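Local coordinates for protein beta-hexosaminidase Amuc_2018 (Akkermansia muciniphila, PDB 6JEB) that hydrolyses terminal non-reducing N-acetylhexosamine residues from N-acetyl-beta-D-hexosaminides, including N-glycans and chitobiose, as a zinc-containing member of glycoside hydrolase family 20, at residues P10-R16 with P80-D86; A38-T42 with Y60-L65; F204-P208 with W264-C270. All blocks are in the same frame, centred on the assembly; numbering follows the deposited sequence. Where two conformers were deposited one is given.

Contact 1: residues P10-R16 with P80-D86; sequences PSRTELR and PCGVITD
Arg12 to Leu15 pair with Gly82 to Thr85 as antiparallel strands in the mixed beta-sheet of the N-terminal family 20 domain. At the hydrogen-bonded pair Glu14-Val83, Glu14 N reaches Val83 O at 2.8 Å, almost straight at 177°, and Val83 N returns the bond to Glu14 O. Arg16 N continues the pattern to Cys81 O. Glycine suits position 82 because a side chain there would run into the carbonyl of Glu14. Just before the strand, Ser11 N meets Asp86 OD1 at 2.9 Å from above the carboxylate plane. That same OD1 also accepts from Trp426 NE1, a second grip which probably limits the turning of the carboxylate. Next to it, Pro10 CB packs on Ile84 CG2 at 3.5 Å, an apolar pair on the side facing helix 55-73. On the Arg12, Glu14 and Val83 face, the extended Arg12 chain lets NH2 reach Glu14 OE1 at 3.0 Å in a salt bridge along its own strand. Arg16, also extended, reaches across Gly82 to Val83, whose CG2 sits over the centre of the guanidinium face, 3.5 Å from Arg16 CZ.

Contact 2: residues A38-T42 with Y60-L65; sequences AYRLT and YGLATL
Tyr39 lays its ring flat against the backbone of Gly61, joining strand 39-44 to helix 55-73 in a buried sheet-on-helix packing. Its CG stands between the backbone N and the carbonyl carbon (chi1 69°), which swings the ring across the helix. CB is 4.1 Å from Gly61 CA; beyond it the ring takes that same CA over its centre, a CH-pi contact with CA 3.5 Å from the centroid and 11° off the normal. CD2 lies 3.4 Å from Gly61 N, over the same face, and CE2 meets Tyr60 CB at 3.9 Å. CZ leads on toward Thr64 OG1 while the other ring carbons stay over Gly61 CA. Glycine suits position 61 because a beta carbon would press tightly on Tyr39 CG. At the tip, Tyr39 OH and Thr64 OG1 share a hydrogen bond of 2.6 Å in which either may be the donor. Thr64 OG1 also bonds Lys120 NZ, while Tyr39 OH has a weak hydrogen bond to Asp86 OD2, so these buried hydroxyls belong to a polar cluster. A leucine in place of Tyr39 would probably leave Thr64 OG1 without its hydroxyl mate and uncover the backbone of Gly61. Farther along the strand, Leu41 CD2 approaches Thr64 CG2 at 3.9 Å and Leu65 CB at 4.3 Å, the branched apolar chain filling in beside the threonine methyl. Strand segment 39-42 runs at 31° to helix segment 60-65, axes 8.6 Å apart at closest; strands 47-52 and 79-86 flank strand 39-44 in the sheet, with Leu50 and Ile84 also touching Tyr39.

Contact 3: residues F204-P208 with W264-C270; sequences FFCFP and WEKCPLC. With ZN (zinc ion), chain B.
A four-cysteine zinc site in the catalytic domain ties the loop 204-208 to the turn between helices 262-266 and 268-277. Cys206 SG binds the zinc ion at 2.3 Å, Cys267 SG at 2.3 Å and Cys270 SG at 2.4 Å, and Cys226 supplies the fourth sulfur. Cys267 and Cys270 form a CxxC pair, and cysteine suits these places because its thiolate is a soft ligand on a short arm. With SG anti to its backbone N (chi1 173°), Cys267 brings its sulfur to the metal from the N-cap position of helix 268-277. The same sulfur accepts a fairly straight capping bond from Cys270 N (167°), which probably eases the negative charge on the thiolate. Cys206 CB packs against Cys267 CB at 3.6 Å, so the two arms touch beside the metal. Cys206 SG also lies at the edge of the Trp264 indole, 3.5 Å from Trp264 CD1, in a sulfur-aromatic contact. The indole NE1 gives a hydrogen bond to Val225 O, which probably helps hold this edge toward the zinc site. Phe207 extends the contact along the turn, packing beside Cys267 and Pro268. Its CE2 reaches Cys267 CB and its CZ meets Pro268 CD, while the ring edge faces Lys266 O, 3.7 Å from Phe207 CZ.

How the contacts relate
Contacts 1 and 2 share the N-terminal domain and are bound through its sheet: strands 79-86 and 39-44 are neighbours, and a backbone hydrogen bond runs from Leu41 N to Ile84 O. Asp86 of contact 1 also bonds Tyr39 OH of contact 2, weakly. Contact 2 is wholly buried and relies on ring and methyl packing with one hydroxyl pair, whereas contact 1 is partly buried, built on backbone bonds with charged groups on its outer face. Contact 3, its centre about 60 Å from that of contact 1, lies across the chain's centre in the catalytic domain, partly buried, with cysteines inside and Lys266 and Pro268 exposed; there, without strand pairing, a metal joins loop to helices.

Contact 1: residues P10-R16 with P80-D86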
loop_
_atom_site.group_PDB
_atom_site.type_symbol
_atom_site.label_atom_id
_atom_site.label_comp_id
_atom_site.label_asym_id
_atom_site.label_seq_id
_atom_site.Cartn_x
_atom_site.Cartn_y
_atom_site.Cartn_z
ATOM N N PRO A 10 -16.127 -14.359 3.603
ATOM C CA PRO A 10 -17.170 -13.504 4.175
ATOM C C PRO A 10 -17.341 -13.733 5.670
ATOM O O PRO A 10 -17.066 -14.815 6.207
ATOM C CB PRO A 10 -18.432 -13.929 3.412
ATOM C CG PRO A 10 -17.911 -14.464 2.103
ATOM C CD PRO A 10 -16.627 -15.166 2.476
ATOM N N SER A 11 -17.829 -12.698 6.347
ATOM C CA SER A 11 -18.011 -12.802 7.792
ATOM C C SER A 11 -19.071 -13.831 8.170
ATOM O O SER A 11 -18.970 -14.441 9.235
ATOM C CB SER A 11 -18.308 -11.435 8.401
ATOM O OG SER A 11 -19.383 -10.797 7.740
ATOM N N ARG A 12 -20.086 -14.042 7.325
ATOM C CA ARG A 12 -21.080 -15.089 7.560
ATOM C C ARG A 12 -21.535 -15.656 6.222
ATOM O O ARG A 12 -21.932 -14.903 5.326
ATOM C CB ARG A 12 -22.308 -14.580 8.343
ATOM C CG ARG A 12 -23.393 -15.653 8.566
ATOM C CD ARG A 12 -24.676 -15.102 9.240
ATOM N NE ARG A 12 -25.822 -16.010 9.072
ATOM C CZ ARG A 12 -26.346 -16.785 10.019
ATOM N NH1 ARG A 12 -25.864 -16.773 11.262
ATOM N NH2 ARG A 12 -27.371 -17.579 9.718
ATOM N N THR A 13 -21.450 -16.979 6.084
ATOM C CA THR A 13 -22.022 -17.693 4.949
ATOM C C THR A 13 -22.946 -18.762 5.503
ATOM O O THR A 13 -22.502 -19.624 6.269
ATOM C CB THR A 13 -20.930 -18.356 4.099
ATOM O OG1 THR A 13 -19.981 -17.369 3.675
ATOM C CG2 THR A 13 -21.549 -19.017 2.865
ATOM N N GLU A 14 -24.222 -18.696 5.131
ATOM C CA GLU A 14 -25.219 -19.699 5.499
ATOM C C GLU A 14 -25.615 -20.420 4.213
ATOM O O GLU A 14 -26.378 -19.888 3.405
ATOM C CB GLU A 14 -26.433 -19.037 6.158
ATOM C CG GLU A 14 -27.560 -20.036 6.487
ATOM C CD GLU A 14 -28.848 -19.408 7.041
ATOM O OE1 GLU A 14 -28.906 -18.179 7.262
ATOM O OE2 GLU A 14 -29.820 -20.167 7.259
ATOM N N LEU A 15 -25.095 -21.628 4.022
ATOM C CA LEU A 15 -25.374 -22.380 2.808
ATOM C C LEU A 15 -26.715 -23.098 2.912
ATOM O O LEU A 15 -27.140 -23.515 3.993
ATOM C CB LEU A 15 -24.264 -23.397 2.551
ATOM C CG LEU A 15 -22.897 -22.779 2.242
ATOM C CD1 LEU A 15 -21.840 -23.873 2.121
ATOM C CD2 LEU A 15 -22.957 -21.954 0.970
ATOM N N ARG A 16 -27.377 -23.240 1.769
ATOM C CA ARG A 16 -28.674 -23.897 1.664
ATOM C C ARG A 16 -28.561 -25.095 0.729
ATOM O O ARG A 16 -27.570 -25.259 0.013
ATOM C CB ARG A 16 -29.747 -22.902 1.195
ATOM C CG ARG A 16 -30.011 -21.801 2.224
ATOM C CD ARG A 16 -30.880 -20.667 1.710
ATOM N NE ARG A 16 -31.350 -19.834 2.818
ATOM C CZ ARG A 16 -31.955 -18.657 2.679
ATOM N NH1 ARG A 16 -32.155 -18.148 1.469
ATOM N NH2 ARG A 16 -32.355 -17.986 3.756
ATOM N N PRO A 80 -23.861 -23.800 -4.681
ATOM C CA PRO A 80 -24.887 -23.842 -3.635
ATOM C C PRO A 80 -25.631 -22.522 -3.546
ATOM O O PRO A 80 -25.080 -21.447 -3.801
ATOM C CB PRO A 80 -24.089 -24.090 -2.349
ATOM C CG PRO A 80 -22.747 -24.507 -2.772
ATOM C CD PRO A 80 -22.504 -24.000 -4.144
ATOM N N CYS A 81 -26.900 -22.617 -3.174
ATOM C CA CYS A 81 -27.637 -21.447 -2.737
ATOM C C CYS A 81 -27.237 -21.109 -1.303
ATOM O O CYS A 81 -26.621 -21.915 -0.599
ATOM C CB CYS A 81 -29.136 -21.713 -2.831
ATOM S SG CYS A 81 -29.707 -21.829 -4.539
ATOM N N GLY A 82 -27.570 -19.900 -0.876
ATOM C CA GLY A 82 -27.178 -19.487 0.456
ATOM C C GLY A 82 -27.322 -17.994 0.642
ATOM O O GLY A 82 -27.774 -17.267 -0.250
ATOM N N VAL A 83 -26.931 -17.550 1.837
ATOM C CA VAL A 83 -26.948 -16.141 2.211
ATOM C C VAL A 83 -25.567 -15.765 2.720
ATOM O O VAL A 83 -25.029 -16.426 3.617
ATOM C CB VAL A 83 -28.003 -15.849 3.297
ATOM C CG1 VAL A 83 -28.065 -14.357 3.597
ATOM C CG2 VAL A 83 -29.359 -16.356 2.870
ATOM N N ILE A 84 -25.003 -14.706 2.155
ATOM C CA ILE A 84 -23.712 -14.165 2.554
ATOM C C ILE A 84 -23.982 -12.813 3.194
ATOM O O ILE A 84 -24.572 -11.931 2.560
ATOM C CB ILE A 84 -22.789 -14.003 1.335
ATOM C CG1 ILE A 84 -22.528 -15.356 0.661
ATOM C CG2 ILE A 84 -21.488 -13.318 1.744
ATOM C CD1 ILE A 84 -22.063 -15.226 -0.787
ATOM N N THR A 85 -23.566 -12.639 4.446
ATOM C CA THR A 85 -23.688 -11.356 5.130
ATOM C C THR A 85 -22.281 -10.938 5.518
ATOM O O THR A 85 -21.590 -11.680 6.221
ATOM C CB THR A 85 -24.569 -11.484 6.374
ATOM O OG1 THR A 85 -25.790 -12.142 6.022
ATOM C CG2 THR A 85 -24.884 -10.104 6.950
ATOM N N ASP A 86 -21.847 -9.766 5.053
ATOM C CA ASP A 86 -20.418 -9.510 5.013
ATOM C C ASP A 86 -20.116 -8.045 5.289
ATOM O O ASP A 86 -20.834 -7.151 4.826
ATOM C CB ASP A 86 -19.905 -9.894 3.622
ATOM C CG ASP A 86 -18.437 -10.260 3.601
ATOM O OD1 ASP A 86 -17.804 -10.369 4.677
ATOM O OD2 ASP A 86 -17.923 -10.444 2.475
HETATM O O HOH W 1 -25.402 -14.837 5.969
#

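Contact 2: residues A38-T42 with Y60-L65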
loop_
_atom_site.group_PDB
_atom_site.type_symbol
_atom_site.label_atom_id
_atom_site.label_comp_id
_atom_site.label_asym_id
_atom_site.label_seq_id
_atom_site.Cartn_x
_atom_site.Cartn_y
_atom_site.Cartn_z
ATOM N N ALA A 38 -21.319 -2.685 4.380
ATOM C CA ALA A 38 -21.793 -4.051 4.536
ATOM C C ALA A 38 -22.766 -4.415 3.418
ATOM O O ALA A 38 -23.414 -3.551 2.815
ATOM C CB ALA A 38 -22.477 -4.226 5.896
ATOM N N TYR A 39 -22.872 -5.713 3.140
ATOM C CA TYR A 39 -23.843 -6.194 2.163
ATOM C C TYR A 39 -24.400 -7.540 2.617
ATOM O O TYR A 39 -23.816 -8.235 3.459
ATOM C CB TYR A 39 -23.256 -6.287 0.725
ATOM C CG TYR A 39 -22.227 -7.384 0.592
ATOM C CD1 TYR A 39 -22.609 -8.684 0.263
ATOM C CD2 TYR A 39 -20.877 -7.134 0.826
ATOM C CE1 TYR A 39 -21.686 -9.702 0.177
ATOM C CE2 TYR A 39 -19.941 -8.143 0.732
ATOM C CZ TYR A 39 -20.355 -9.433 0.416
ATOM O OH TYR A 39 -19.445 -10.460 0.348
ATOM N N ARG A 40 -25.545 -7.893 2.041
ATOM C CA ARG A 40 -26.129 -9.221 2.166
ATOM C C ARG A 40 -26.450 -9.702 0.760
ATOM O O ARG A 40 -27.195 -9.043 0.028
ATOM C CB ARG A 40 -27.398 -9.184 3.016
ATOM C CG ARG A 40 -28.022 -10.559 3.238
ATOM C CD ARG A 40 -29.402 -10.458 3.909
ATOM N NE ARG A 40 -29.380 -9.579 5.078
ATOM C CZ ARG A 40 -29.983 -8.394 5.151
ATOM N NH1 ARG A 40 -30.695 -7.932 4.125
ATOM N NH2 ARG A 40 -29.883 -7.673 6.261
ATOM N N LEU A 41 -25.869 -10.831 0.372
ATOM C CA LEU A 41 -26.053 -11.380 -0.965
ATOM C C LEU A 41 -26.705 -12.741 -0.819
ATOM O O LEU A 41 -26.143 -13.631 -0.173
ATOM C CB LEU A 41 -24.710 -11.489 -1.684
ATOM C CG LEU A 41 -24.743 -12.034 -3.112
ATOM C CD1 LEU A 41 -25.531 -11.117 -4.042
ATOM C CD2 LEU A 41 -23.326 -12.212 -3.624
ATOM N N THR A 42 -27.892 -12.898 -1.397
ATOM C CA THR A 42 -28.649 -14.141 -1.306
ATOM C C THR A 42 -28.661 -14.806 -2.675
ATOM O O THR A 42 -29.091 -14.201 -3.665
ATOM C CB THR A 42 -30.070 -13.872 -0.810
ATOM O OG1 THR A 42 -29.997 -13.203 0.458
ATOM C CG2 THR A 42 -30.843 -15.185 -0.644
ATOM N N TYR A 60 -18.485 -3.899 -2.618
ATOM C CA TYR A 60 -17.997 -5.175 -2.101
ATOM C C TYR A 60 -18.935 -6.319 -2.462
ATOM O O TYR A 60 -18.477 -7.406 -2.823
ATOM C CB TYR A 60 -17.787 -5.112 -0.586
ATOM C CG TYR A 60 -16.809 -4.044 -0.146
ATOM C CD1 TYR A 60 -15.712 -3.701 -0.935
ATOM C CD2 TYR A 60 -16.989 -3.363 1.058
ATOM C CE1 TYR A 60 -14.825 -2.712 -0.536
ATOM C CE2 TYR A 60 -16.103 -2.388 1.465
ATOM C CZ TYR A 60 -15.027 -2.060 0.663
ATOM O OH TYR A 60 -14.158 -1.070 1.072
ATOM N N GLY A 61 -20.249 -6.107 -2.354
ATOM C CA GLY A 61 -21.180 -7.166 -2.721
ATOM C C GLY A 61 -21.059 -7.558 -4.179
ATOM O O GLY A 61 -21.120 -8.743 -4.525
ATOM N N LEU A 62 -20.877 -6.567 -5.054
ATOM C CA LEU A 62 -20.665 -6.859 -6.467
ATOM C C LEU A 62 -19.340 -7.580 -6.699
ATOM O O LEU A 62 -19.241 -8.402 -7.618
ATOM C CB LEU A 62 -20.771 -5.573 -7.295
ATOM C CG LEU A 62 -22.163 -4.933 -7.342
ATOM C CD1 LEU A 62 -22.117 -3.541 -7.977
ATOM C CD2 LEU A 62 -23.147 -5.840 -8.080
ATOM N N ALA A 63 -18.316 -7.291 -5.884
ATOM C CA ALA A 63 -17.055 -8.021 -5.990
ATOM C C ALA A 63 -17.234 -9.489 -5.612
ATOM O O ALA A 63 -16.667 -10.381 -6.260
ATOM C CB ALA A 63 -15.989 -7.361 -5.114
ATOM N N THR A 64 -18.017 -9.764 -4.568
ATOM C CA THR A 64 -18.328 -11.150 -4.245
ATOM C C THR A 64 -19.119 -11.811 -5.363
ATOM O O THR A 64 -18.840 -12.956 -5.740
ATOM C CB THR A 64 -19.093 -11.192 -2.925
ATOM O OG1 THR A 64 -18.210 -10.757 -1.885
ATOM C CG2 THR A 64 -19.602 -12.607 -2.624
ATOM N N LEU A 65 -20.108 -11.103 -5.913
ATOM C CA LEU A 65 -20.879 -11.645 -7.029
ATOM C C LEU A 65 -19.973 -11.984 -8.210
ATOM O O LEU A 65 -20.177 -12.998 -8.889
ATOM C CB LEU A 65 -21.963 -10.647 -7.436
ATOM C CG LEU A 65 -22.988 -11.084 -8.479
ATOM C CD1 LEU A 65 -23.702 -12.337 -8.009
ATOM C CD2 LEU A 65 -23.979 -9.951 -8.745
#

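Contact 3: residues F204-P208 with W264-C270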
loop_
_atom_site.group_PDB
_atom_site.type_symbol
_atom_site.label_atom_id
_atom_site.label_comp_id
_atom_site.label_asym_id
_atom_site.label_seq_id
_atom_site.Cartn_x
_atom_site.Cartn_y
_atom_site.Cartn_z
ATOM N N PHE A 204 18.500 22.203 -1.681
ATOM C CA PHE A 204 17.539 21.896 -0.624
ATOM C C PHE A 204 18.169 21.172 0.561
ATOM O O PHE A 204 17.462 20.891 1.534
ATOM C CB PHE A 204 16.398 21.009 -1.149
ATOM C CG PHE A 204 15.516 21.654 -2.192
ATOM C CD1 PHE A 204 15.619 23.003 -2.516
ATOM C CD2 PHE A 204 14.554 20.885 -2.843
ATOM C CE1 PHE A 204 14.773 23.573 -3.495
ATOM C CE2 PHE A 204 13.709 21.434 -3.814
ATOM C CZ PHE A 204 13.820 22.781 -4.143
ATOM N N PHE A 205 19.466 20.872 0.515
ATOM C CA PHE A 205 20.096 19.960 1.458
ATOM C C PHE A 205 21.166 20.672 2.278
ATOM O O PHE A 205 21.720 21.693 1.863
ATOM C CB PHE A 205 20.669 18.743 0.717
ATOM C CG PHE A 205 19.598 17.892 0.100
ATOM C CD1 PHE A 205 18.971 18.289 -1.077
ATOM C CD2 PHE A 205 19.165 16.742 0.736
ATOM C CE1 PHE A 205 17.934 17.531 -1.618
ATOM C CE2 PHE A 205 18.142 15.970 0.200
ATOM C CZ PHE A 205 17.523 16.359 -0.981
ATOM N N CYS A 206 21.449 20.110 3.460
ATOM C CA CYS A 206 22.427 20.714 4.364
ATOM C C CYS A 206 23.799 20.823 3.712
ATOM O O CYS A 206 24.519 21.812 3.916
ATOM C CB CYS A 206 22.540 19.882 5.643
ATOM S SG CYS A 206 20.993 19.642 6.547
ATOM N N PHE A 207 24.188 19.806 2.945
ATOM C CA PHE A 207 25.505 19.732 2.315
ATOM C C PHE A 207 25.291 19.524 0.821
ATOM O O PHE A 207 25.354 18.392 0.318
ATOM C CB PHE A 207 26.365 18.643 2.960
ATOM C CG PHE A 207 26.693 18.923 4.401
ATOM C CD1 PHE A 207 27.784 19.719 4.733
ATOM C CD2 PHE A 207 25.898 18.425 5.424
ATOM C CE1 PHE A 207 28.084 20.005 6.051
ATOM C CE2 PHE A 207 26.195 18.698 6.755
ATOM C CZ PHE A 207 27.294 19.489 7.066
ATOM N N PRO A 208 25.037 20.601 0.081
ATOM C CA PRO A 208 24.743 20.462 -1.351
ATOM C C PRO A 208 25.918 19.867 -2.112
ATOM O O PRO A 208 27.074 20.279 -1.949
ATOM C CB PRO A 208 24.447 21.902 -1.795
ATOM C CG PRO A 208 24.047 22.607 -0.540
ATOM C CD PRO A 208 24.897 21.991 0.543
ATOM N N TRP A 264 22.102 16.377 9.693
ATOM C CA TRP A 264 21.472 17.441 10.473
ATOM C C TRP A 264 22.343 17.837 11.659
ATOM O O TRP A 264 22.476 19.029 11.973
ATOM C CB TRP A 264 20.102 16.996 10.980
ATOM C CG TRP A 264 18.985 17.136 9.991
ATOM C CD1 TRP A 264 19.072 17.569 8.687
ATOM C CD2 TRP A 264 17.599 16.871 10.233
ATOM N NE1 TRP A 264 17.823 17.566 8.109
ATOM C CE2 TRP A 264 16.903 17.144 9.036
ATOM C CE3 TRP A 264 16.878 16.424 11.349
ATOM C CZ2 TRP A 264 15.519 16.989 8.923
ATOM C CZ3 TRP A 264 15.506 16.268 11.237
ATOM C CH2 TRP A 264 14.839 16.546 10.031
ATOM N N GLU A 265 22.929 16.851 12.344
ATOM C CA GLU A 265 23.787 17.164 13.483
ATOM C C GLU A 265 24.951 18.049 13.061
ATOM O O GLU A 265 25.310 18.991 13.777
ATOM C CB GLU A 265 24.305 15.881 14.142
ATOM C CG GLU A 265 24.956 16.110 15.511
ATOM C CD GLU A 265 26.369 16.665 15.417
ATOM O OE1 GLU A 265 27.093 16.292 14.470
ATOM O OE2 GLU A 265 26.748 17.484 16.283
ATOM N N LYS A 266 25.539 17.770 11.891
ATOM C CA LYS A 266 26.727 18.478 11.426
ATOM C C LYS A 266 26.418 19.777 10.701
ATOM O O LYS A 266 27.302 20.637 10.602
ATOM C CB LYS A 266 27.525 17.589 10.467
ATOM C CG LYS A 266 28.179 16.404 11.134
ATOM C CD LYS A 266 28.905 15.534 10.132
ATOM C CE LYS A 266 29.554 14.347 10.836
ATOM N NZ LYS A 266 30.243 13.435 9.883
ATOM N N CYS A 267 25.200 19.935 10.194
ATOM C CA CYS A 267 24.862 21.083 9.361
ATOM C C CYS A 267 25.066 22.393 10.120
ATOM O O CYS A 267 24.532 22.553 11.226
ATOM C CB CYS A 267 23.406 20.974 8.918
ATOM S SG CYS A 267 22.799 22.444 8.048
ATOM N N PRO A 268 25.810 23.354 9.561
ATOM C CA PRO A 268 26.006 24.620 10.281
ATOM C C PRO A 268 24.727 25.416 10.452
ATOM O O PRO A 268 24.603 26.160 11.434
ATOM C CB PRO A 268 27.043 25.365 9.422
ATOM C CG PRO A 268 26.889 24.765 8.058
ATOM C CD PRO A 268 26.556 23.315 8.294
ATOM N N LEU A 269 23.766 25.282 9.530
ATOM C CA LEU A 269 22.486 25.961 9.699
ATOM C C LEU A 269 21.642 25.273 10.762
ATOM O O LEU A 269 21.058 25.932 11.629
ATOM C CB LEU A 269 21.722 25.993 8.375
ATOM C CG LEU A 269 22.425 26.701 7.216
ATOM C CD1 LEU A 269 21.549 26.610 5.972
ATOM C CD2 LEU A 269 22.734 28.149 7.561
ATOM N N CYS A 270 21.553 23.940 10.700
ATOM C CA CYS A 270 20.732 23.216 11.668
ATOM C C CYS A 270 21.292 23.321 13.082
ATOM O O CYS A 270 20.517 23.368 14.046
ATOM C CB CYS A 270 20.573 21.752 11.256
ATOM S SG CYS A 270 19.550 21.507 9.775
HETATM ZN ZN ZN B . 20.626 21.668 7.667
#